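Local coordinates for protein 4-oxalmesaconate hydratase (Pseudomonas putida, PDB 5CGZ) that hydrates the enol form of oxalomesaconate to 4-carboxy-4-hydroxy-2-oxoadipate with a zinc cofactor, in the third step of gallate degradation, at residues S8-D13 with N120-L125; F39-E44 with I83-M88; H113-P118 with A126-Q131. All blocks are in the same frame, centred on the assembly; numbering follows the deposited sequence. Where two conformers were deposited one is given.

Contact 1 of 3, residues S8-D13 with N120-L125. With ZN (zinc ion), chain C.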
loop_
_atom_site.group_PDB
_atom_site.type_symbol
_atom_site.label_atom_id
_atom_site.label_comp_id
_atom_site.label_asym_id
_atom_site.label_seq_id
_atom_site.Cartn_x
_atom_site.Cartn_y
_atom_site.Cartn_z
ATOM N N SER A 8 12.277 2.562 -24.534
ATOM C CA SER A 8 12.929 1.321 -24.138
ATOM C C SER A 8 14.284 1.620 -23.483
ATOM O O SER A 8 15.114 2.301 -24.085
ATOM C CB SER A 8 13.091 0.442 -25.387
ATOM O OG SER A 8 13.631 -0.823 -25.098
ATOM N N ALA A 9 14.518 1.151 -22.257
ATOM C CA ALA A 9 15.795 1.452 -21.590
ATOM C C ALA A 9 16.982 0.849 -22.350
ATOM O O ALA A 9 18.004 1.500 -22.574
ATOM C CB ALA A 9 15.795 0.944 -20.157
ATOM N N HIS A 10 16.823 -0.409 -22.731
ATOM C CA HIS A 10 17.830 -1.149 -23.471
ATOM C C HIS A 10 17.194 -1.581 -24.781
ATOM O O HIS A 10 15.978 -1.737 -24.850
ATOM C CB HIS A 10 18.307 -2.346 -22.653
ATOM C CG HIS A 10 18.623 -2.000 -21.228
ATOM N ND1 HIS A 10 17.868 -2.453 -20.163
ATOM C CD2 HIS A 10 19.591 -1.217 -20.695
ATOM C CE1 HIS A 10 18.372 -1.980 -19.037
ATOM N NE2 HIS A 10 19.417 -1.223 -19.331
ATOM N N SER A 11 18.004 -1.793 -25.809
ATOM C CA SER A 11 17.471 -2.008 -27.153
ATOM C C SER A 11 16.534 -3.220 -27.274
ATOM O O SER A 11 15.603 -3.179 -28.063
ATOM C CB SER A 11 18.623 -2.129 -28.166
ATOM O OG SER A 11 19.543 -3.147 -27.809
ATOM N N ALA A 12 16.739 -4.276 -26.486
ATOM C CA ALA A 12 15.902 -5.477 -26.624
ATOM C C ALA A 12 14.531 -5.372 -25.936
ATOM O O ALA A 12 13.591 -6.104 -26.267
ATOM C CB ALA A 12 16.645 -6.700 -26.094
ATOM N N ASP A 13 14.413 -4.460 -24.984
ATOM C CA ASP A 13 13.217 -4.410 -24.159
ATOM C C ASP A 13 11.921 -4.215 -24.940
ATOM O O ASP A 13 10.921 -4.851 -24.621
ATOM C CB ASP A 13 13.366 -3.313 -23.111
ATOM C CG ASP A 13 14.214 -3.762 -21.940
ATOM O OD1 ASP A 13 15.231 -3.105 -21.640
ATOM O OD2 ASP A 13 13.848 -4.785 -21.322
ATOM N N ASN A 120 16.805 -4.200 -11.948
ATOM C CA ASN A 120 17.381 -3.356 -12.990
ATOM C C ASN A 120 17.068 -1.879 -12.793
ATOM O O ASN A 120 15.965 -1.428 -13.114
ATOM C CB ASN A 120 16.868 -3.806 -14.352
ATOM C CG ASN A 120 17.775 -3.385 -15.481
ATOM O OD1 ASN A 120 18.185 -2.223 -15.573
ATOM N ND2 ASN A 120 18.112 -4.335 -16.343
ATOM N N TYR A 121 18.039 -1.127 -12.281
ATOM C CA TYR A 121 17.837 0.291 -11.991
ATOM C C TYR A 121 17.607 1.122 -13.257
ATOM O O TYR A 121 16.968 2.175 -13.206
ATOM C CB TYR A 121 19.033 0.845 -11.196
ATOM C CG TYR A 121 18.830 0.744 -9.698
ATOM C CD1 TYR A 121 18.662 -0.490 -9.084
ATOM C CD2 TYR A 121 18.792 1.881 -8.903
ATOM C CE1 TYR A 121 18.454 -0.589 -7.716
ATOM C CE2 TYR A 121 18.592 1.793 -7.535
ATOM C CZ TYR A 121 18.421 0.558 -6.949
ATOM O OH TYR A 121 18.209 0.472 -5.592
ATOM N N ASP A 122 18.115 0.657 -14.395
ATOM C CA ASP A 122 17.939 1.403 -15.641
ATOM C C ASP A 122 16.462 1.487 -16.062
ATOM O O ASP A 122 16.038 2.442 -16.720
ATOM C CB ASP A 122 18.741 0.764 -16.778
ATOM C CG ASP A 122 20.247 0.823 -16.559
ATOM O OD1 ASP A 122 20.721 1.424 -15.566
ATOM O OD2 ASP A 122 20.965 0.260 -17.407
ATOM N N HIS A 123 15.678 0.479 -15.702
ATOM C CA HIS A 123 14.312 0.400 -16.219
ATOM C C HIS A 123 13.419 1.528 -15.703
ATOM O O HIS A 123 12.825 2.241 -16.510
ATOM C CB HIS A 123 13.711 -0.969 -15.904
ATOM C CG HIS A 123 14.268 -2.062 -16.757
ATOM N ND1 HIS A 123 14.060 -3.402 -16.494
ATOM C CD2 HIS A 123 15.025 -2.016 -17.878
ATOM C CE1 HIS A 123 14.667 -4.128 -17.413
ATOM N NE2 HIS A 123 15.262 -3.311 -18.267
ATOM N N PRO A 124 13.335 1.717 -14.368
ATOM C CA PRO A 124 12.530 2.853 -13.885
ATOM C C PRO A 124 13.064 4.209 -14.363
ATOM O O PRO A 124 12.275 5.128 -14.583
ATOM C CB PRO A 124 12.626 2.735 -12.350
ATOM C CG PRO A 124 12.949 1.286 -12.098
ATOM C CD PRO A 124 13.844 0.891 -13.254
ATOM N N LEU A 125 14.379 4.343 -14.516
ATOM C CA LEU A 125 14.918 5.607 -15.009
ATOM C C LEU A 125 14.323 5.931 -16.382
ATOM O O LEU A 125 13.926 7.062 -16.644
ATOM C CB LEU A 125 16.441 5.566 -15.087
ATOM C CG LEU A 125 17.081 6.798 -15.745
ATOM C CD1 LEU A 125 16.668 8.088 -15.034
ATOM C CD2 LEU A 125 18.599 6.652 -15.760
HETATM ZN ZN ZN C . 16.306 -3.796 -20.106
HETATM O O HOH W 1 15.992 -6.262 -19.939
#

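Contact 2 of 3, residues F39-E44 with I83-M88. With ZN (zinc ion), chain C.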
loop_
_atom_site.group_PDB
_atom_site.type_symbol
_atom_site.label_atom_id
_atom_site.label_comp_id
_atom_site.label_asym_id
_atom_site.label_seq_id
_atom_site.Cartn_x
_atom_site.Cartn_y
_atom_site.Cartn_z
ATOM N N PHE A 39 21.799 0.370 -25.512
ATOM C CA PHE A 39 21.736 -0.907 -26.214
ATOM C C PHE A 39 21.738 -2.107 -25.270
ATOM O O PHE A 39 21.688 -3.252 -25.728
ATOM C CB PHE A 39 22.912 -1.039 -27.191
ATOM C CG PHE A 39 22.906 -0.017 -28.301
ATOM C CD1 PHE A 39 22.164 -0.228 -29.456
ATOM C CD2 PHE A 39 23.658 1.141 -28.195
ATOM C CE1 PHE A 39 22.163 0.702 -30.479
ATOM C CE2 PHE A 39 23.666 2.083 -29.215
ATOM C CZ PHE A 39 22.922 1.864 -30.360
ATOM N N GLY A 40 21.811 -1.855 -23.962
ATOM C CA GLY A 40 21.979 -2.937 -22.994
ATOM C C GLY A 40 23.330 -3.604 -23.196
ATOM O O GLY A 40 23.511 -4.795 -22.917
ATOM N N GLU A 41 24.289 -2.815 -23.672
ATOM C CA GLU A 41 25.590 -3.334 -24.084
ATOM C C GLU A 41 26.392 -3.946 -22.920
ATOM O O GLU A 41 27.125 -4.911 -23.108
ATOM C CB GLU A 41 26.406 -2.228 -24.781
ATOM C CG GLU A 41 26.690 -0.958 -23.952
ATOM C CD GLU A 41 25.601 0.116 -24.079
ATOM O OE1 GLU A 41 24.456 -0.215 -24.467
ATOM O OE2 GLU A 41 25.888 1.298 -23.783
ATOM N N ARG A 42 26.238 -3.418 -21.714
ATOM C CA ARG A 42 27.009 -3.933 -20.580
ATOM C C ARG A 42 26.261 -4.975 -19.737
ATOM O O ARG A 42 26.868 -5.934 -19.251
ATOM C CB ARG A 42 27.461 -2.774 -19.691
ATOM C CG ARG A 42 28.465 -1.857 -20.386
ATOM C CD ARG A 42 28.291 -0.397 -19.984
ATOM N NE ARG A 42 28.488 -0.186 -18.552
ATOM C CZ ARG A 42 29.673 0.020 -17.983
ATOM N NH1 ARG A 42 30.773 0.025 -18.727
ATOM N NH2 ARG A 42 29.759 0.218 -16.673
ATOM N N GLY A 43 24.951 -4.808 -19.564
ATOM C CA GLY A 43 24.213 -5.683 -18.665
ATOM C C GLY A 43 23.194 -6.631 -19.278
ATOM O O GLY A 43 22.622 -7.454 -18.573
ATOM N N GLU A 44 22.943 -6.510 -20.578
ATOM C CA GLU A 44 21.979 -7.386 -21.247
ATOM C C GLU A 44 22.611 -8.035 -22.486
ATOM O O GLU A 44 21.935 -8.275 -23.488
ATOM C CB GLU A 44 20.705 -6.609 -21.635
ATOM C CG GLU A 44 19.942 -5.975 -20.447
ATOM C CD GLU A 44 18.556 -5.418 -20.831
ATOM O OE1 GLU A 44 18.264 -5.292 -22.040
ATOM O OE2 GLU A 44 17.744 -5.114 -19.924
ATOM N N ILE A 83 23.002 6.343 -24.590
ATOM C CA ILE A 83 23.516 7.025 -23.401
ATOM C C ILE A 83 24.200 6.083 -22.406
ATOM O O ILE A 83 24.706 6.534 -21.377
ATOM C CB ILE A 83 22.407 7.802 -22.649
ATOM C CG1 ILE A 83 21.351 6.839 -22.084
ATOM C CG2 ILE A 83 21.779 8.870 -23.560
ATOM C CD1 ILE A 83 20.254 7.548 -21.265
ATOM N N GLY A 84 24.223 4.787 -22.706
ATOM C CA GLY A 84 24.931 3.829 -21.865
ATOM C C GLY A 84 24.072 3.161 -20.800
ATOM O O GLY A 84 23.215 3.805 -20.187
ATOM N N ASP A 85 24.304 1.868 -20.576
ATOM C CA ASP A 85 23.569 1.114 -19.559
ATOM C C ASP A 85 24.488 0.671 -18.420
ATOM O O ASP A 85 25.709 0.699 -18.560
ATOM C CB ASP A 85 22.902 -0.113 -20.178
ATOM C CG ASP A 85 23.917 -1.169 -20.602
ATOM O OD1 ASP A 85 24.994 -0.787 -21.108
ATOM O OD2 ASP A 85 23.644 -2.377 -20.415
ATOM N N TYR A 86 23.892 0.266 -17.301
ATOM C CA TYR A 86 24.629 -0.331 -16.180
ATOM C C TYR A 86 25.902 0.404 -15.804
ATOM O O TYR A 86 26.981 -0.168 -15.904
ATOM C CB TYR A 86 25.000 -1.781 -16.494
ATOM C CG TYR A 86 23.871 -2.776 -16.357
ATOM C CD1 TYR A 86 22.790 -2.753 -17.229
ATOM C CD2 TYR A 86 23.903 -3.761 -15.374
ATOM C CE1 TYR A 86 21.762 -3.669 -17.125
ATOM C CE2 TYR A 86 22.870 -4.693 -15.258
ATOM C CZ TYR A 86 21.806 -4.637 -16.134
ATOM O OH TYR A 86 20.780 -5.555 -16.037
ATOM N N PRO A 87 25.784 1.655 -15.337
ATOM C CA PRO A 87 24.524 2.350 -15.074
ATOM C C PRO A 87 24.093 3.268 -16.201
ATOM O O PRO A 87 24.923 3.939 -16.824
ATOM C CB PRO A 87 24.854 3.185 -13.835
ATOM C CG PRO A 87 26.291 3.612 -14.118
ATOM C CD PRO A 87 26.939 2.416 -14.825
ATOM N N MET A 88 22.789 3.320 -16.437
ATOM C CA MET A 88 22.214 4.370 -17.258
ATOM C C MET A 88 22.065 5.637 -16.414
ATOM O O MET A 88 21.554 5.593 -15.294
ATOM C CB MET A 88 20.866 3.926 -17.827
ATOM C CG MET A 88 20.306 4.850 -18.889
ATOM S SD MET A 88 18.929 4.080 -19.782
ATOM C CE MET A 88 17.574 4.634 -18.782
HETATM ZN ZN ZN C . 16.306 -3.796 -20.106
HETATM O O HOH W 2 24.058 2.989 -24.983
HETATM O O HOH W 1 15.992 -6.262 -19.939
#

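Contact 3 of 3, residues H113-P118 with A126-Q131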
loop_
_atom_site.group_PDB
_atom_site.type_symbol
_atom_site.label_atom_id
_atom_site.label_comp_id
_atom_site.label_asym_id
_atom_site.label_seq_id
_atom_site.Cartn_x
_atom_site.Cartn_y
_atom_site.Cartn_z
ATOM N N HIS A 113 8.783 1.303 -19.075
ATOM C CA HIS A 113 9.006 0.307 -18.011
ATOM C C HIS A 113 8.238 0.589 -16.716
ATOM O O HIS A 113 7.762 1.697 -16.499
ATOM C CB HIS A 113 10.500 0.220 -17.668
ATOM C CG HIS A 113 11.366 -0.209 -18.810
ATOM N ND1 HIS A 113 11.775 -1.519 -18.987
ATOM C CD2 HIS A 113 11.926 0.490 -19.823
ATOM C CE1 HIS A 113 12.536 -1.603 -20.060
ATOM N NE2 HIS A 113 12.647 -0.394 -20.588
ATOM N N SER A 114 8.154 -0.411 -15.842
ATOM C CA SER A 114 7.567 -0.214 -14.519
ATOM C C SER A 114 8.417 0.764 -13.716
ATOM O O SER A 114 9.623 0.883 -13.952
ATOM C CB SER A 114 7.445 -1.555 -13.771
ATOM O OG SER A 114 8.724 -2.139 -13.549
ATOM N N LEU A 115 7.802 1.447 -12.755
ATOM C CA LEU A 115 8.509 2.464 -11.968
ATOM C C LEU A 115 9.318 1.864 -10.820
ATOM O O LEU A 115 10.111 2.552 -10.196
ATOM C CB LEU A 115 7.524 3.508 -11.425
ATOM C CG LEU A 115 7.363 4.709 -12.375
ATOM C CD1 LEU A 115 6.540 5.819 -11.770
ATOM C CD2 LEU A 115 8.742 5.243 -12.786
ATOM N N LYS A 116 9.113 0.581 -10.540
ATOM C CA LYS A 116 9.980 -0.132 -9.613
ATOM C C LYS A 116 10.533 -1.360 -10.313
ATOM O O LYS A 116 9.847 -1.984 -11.126
ATOM C CB LYS A 116 9.236 -0.535 -8.338
ATOM C CG LYS A 116 8.730 0.650 -7.530
ATOM C CD LYS A 116 8.186 0.201 -6.177
ATOM C CE LYS A 116 7.747 1.385 -5.314
ATOM N NZ LYS A 116 7.433 0.970 -3.909
ATOM N N ASP A 117 11.779 -1.700 -9.996
ATOM C CA ASP A 117 12.420 -2.874 -10.568
ATOM C C ASP A 117 13.677 -3.182 -9.772
ATOM O O ASP A 117 14.737 -2.605 -10.028
ATOM C CB ASP A 117 12.756 -2.643 -12.039
ATOM C CG ASP A 117 13.180 -3.919 -12.753
ATOM O OD1 ASP A 117 13.657 -4.872 -12.090
ATOM O OD2 ASP A 117 13.026 -3.962 -13.990
ATOM N N PRO A 118 13.556 -4.084 -8.793
ATOM C CA PRO A 118 14.705 -4.438 -7.950
ATOM C C PRO A 118 15.775 -5.231 -8.709
ATOM O O PRO A 118 16.830 -5.516 -8.147
ATOM C CB PRO A 118 14.080 -5.276 -6.821
ATOM C CG PRO A 118 12.728 -5.694 -7.312
ATOM C CD PRO A 118 12.287 -4.671 -8.318
ATOM N N ALA A 126 14.248 4.923 -17.245
ATOM C CA ALA A 126 13.655 5.092 -18.570
ATOM C C ALA A 126 12.217 5.601 -18.469
ATOM O O ALA A 126 11.814 6.504 -19.214
ATOM C CB ALA A 126 13.695 3.773 -19.349
ATOM N N MET A 127 11.438 5.026 -17.551
ATOM C CA MET A 127 10.047 5.453 -17.416
ATOM C C MET A 127 9.956 6.870 -16.830
ATOM O O MET A 127 9.093 7.656 -17.233
ATOM C CB MET A 127 9.249 4.455 -16.566
ATOM C CG MET A 127 7.828 4.925 -16.218
ATOM S SD MET A 127 6.772 5.302 -17.641
ATOM C CE MET A 127 5.769 3.809 -17.777
ATOM N N HIS A 128 10.847 7.209 -15.898
ATOM C CA HIS A 128 10.868 8.567 -15.351
ATOM C C HIS A 128 11.235 9.592 -16.425
ATOM O O HIS A 128 10.653 10.678 -16.469
ATOM C CB HIS A 128 11.837 8.666 -14.168
ATOM C CG HIS A 128 11.218 8.272 -12.866
ATOM N ND1 HIS A 128 11.797 7.365 -12.004
ATOM C CD2 HIS A 128 10.051 8.647 -12.288
ATOM C CE1 HIS A 128 11.018 7.206 -10.947
ATOM N NE2 HIS A 128 9.952 7.971 -11.096
ATOM N N LEU A 129 12.186 9.239 -17.293
ATOM C CA LEU A 129 12.517 10.079 -18.447
ATOM C C LEU A 129 11.305 10.257 -19.351
ATOM O O LEU A 129 10.965 11.374 -19.746
ATOM C CB LEU A 129 13.671 9.476 -19.249
ATOM C CG LEU A 129 15.054 9.786 -18.690
ATOM C CD1 LEU A 129 16.110 8.921 -19.373
ATOM C CD2 LEU A 129 15.357 11.275 -18.872
ATOM N N ALA A 130 10.657 9.140 -19.672
ATOM C CA ALA A 130 9.482 9.156 -20.531
ATOM C C ALA A 130 8.402 10.067 -19.958
ATOM O O ALA A 130 7.813 10.868 -20.678
ATOM C CB ALA A 130 8.939 7.732 -20.723
ATOM N N GLN A 131 8.149 9.956 -18.655
ATOM C CA GLN A 131 7.082 10.742 -18.050
ATOM C C GLN A 131 7.444 12.214 -17.928
ATOM O O GLN A 131 6.622 13.079 -18.244
ATOM C CB GLN A 131 6.702 10.181 -16.678
ATOM C CG GLN A 131 5.913 8.891 -16.784
ATOM C CD GLN A 131 5.373 8.420 -15.442
ATOM O OE1 GLN A 131 5.036 9.223 -14.576
ATOM N NE2 GLN A 131 5.274 7.108 -15.275
#

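Contact 1 of 3, residues S8-D13 with N120-L125
Three ligands of one zinc ion come from these two segments: H10 ND1, D13 OD1 and H123 NE2. This is the zinc site of a member of the MshB deacetylase family, set in a Rossmann-like fold where the loop after strand 3-8 meets the start of helix 122-138. H10 ND1 lies 2.1 Å from the zinc, D13 OD1 2.0 Å and H123 NE2 2.2 Å, while water 1 is more distant, with its O 2.5 Å from the ion; E44 completes the site. The H10 and H123 rings meet rim to rim, their planes 57° apart, so the metal joins them without any stacking. The D13 carboxylate stands almost perpendicular to the H123 ring and uses its other oxygen for a salt bridge to R17, while H123 ND1 bonds to D117. H10 CG sits beside its backbone N, anti to the carbonyl carbon (chi1 -47°), which sets the ring between zinc and D122. There NE2 donates to D122 OD2 over 2.9 Å. That bond is nearly straight (176°), lies in the ring plane and takes the anti lone pair of the acceptor, which fixes the rotation of the imidazole. D122 is itself positioned by the backbone NH groups of Y86 and M88. A9 CB covers one face of the H10 ring and sits at the edge of the H123 ring, 3.8 Å from H123 CD2.

Contact 2 of 3, residues F39-E44 with I83-M88
G40 and D85 bring their CA atoms to 5.5 Å and G43 and Y86 theirs to 5.9 Å, as two irregular loops with no strand pairing between them. They follow the parallel strands 31-36 and 76-80 of the Rossmann-like sheet, and the first loop carries E44 to the zinc site. The D85 side chain occupies the turn of the other loop: OD1 takes R42 N through its syn lone pair, and G43 N reaches OD2 at 2.9 Å, tilted out of the carboxylate plane. The position of CG between the backbone N and the carbonyl carbon (chi1 70°) directs D85 into these amides. E41 OE1 lies only 3.4 Å from D85 OD1, a pairing of like charges probably eased by these donors; water 2 meanwhile links E41 OE2 to G84 N. The R42 side chain adds donors running the same way, gripping Y86 O side-on with NE and NH2. Both nitrogens come from the same face of the carbonyl, with the oxygen in the guanidinium plane and 2.9 Å from NH2, while NH1 turns to a salt bridge with E56. With an alanine here, Y86 O is likely to lose both donors and E56 to be left without this partner, freeing the bend before the cis peptide of P87 to shift. A CB on G43 would collide with Y86 CE1. The Y86 ring lies with one face against this glycine, a CH-pi contact in which G43 CA stands 3.4 Å from the ring centroid, 7° off its normal.

Contact 3 of 3, residues H113-P118 with A126-Q131
M127 curls around the carbonyl oxygen of H113, and its side chain can be followed atom by atom across a strand-loop-helix unit of the Rossmann-like fold, where the loop after strand 110-112 folds back on helix 122-138. CB comes first, 3.1 Å from H113 O. CG, anti to the backbone N (chi1 172°), stays beside the same oxygen and also meets L115 CD2 at 3.6 Å. The chain then bends twice: SD accepts a weak hydrogen bond from Q131 NE2, one helical turn on, and CE swings back to lie 3.2 Å from H113 O. Three carbons of one side chain thus close round a single oxygen, while strand 154-157 provides further packing through V154 and A156.

Either side of this methionine the loop meets the helix differently. The H113 ring brings CD2 to A126 CB at 3.8 Å, its NE2 accepting a hydrogen bond from A9 N and its ring stacked on that of H123. L115 crosses H128 at about a right angle and places one methyl over the imidazole face, a CH-pi contact with CD2 3.5 Å from the ring centroid and 13° off its normal.

Contact 1 is wholly buried; contact 3 is buried round M127 and H113 but reaches the surface at L115; contact 2 is partly buried and joins two loops. Contacts 1 and 3 share helix 122-138, contact 1 using its N-terminal end and contact 3 its next turns. The chemistry follows place: metal ligation in contact 1, amide and guanidinium bonds in contact 2, with E44 reaching the zinc from one end, and carbon contacts without any polar bond between segments in contact 3. Contacts 1 and 2 share the zinc ion and water 1, and D122 ties them. Contact 3 backs the metal ligands as second shell. Contacts 2 and 3 meet more loosely, M88 CE packing against A126 N.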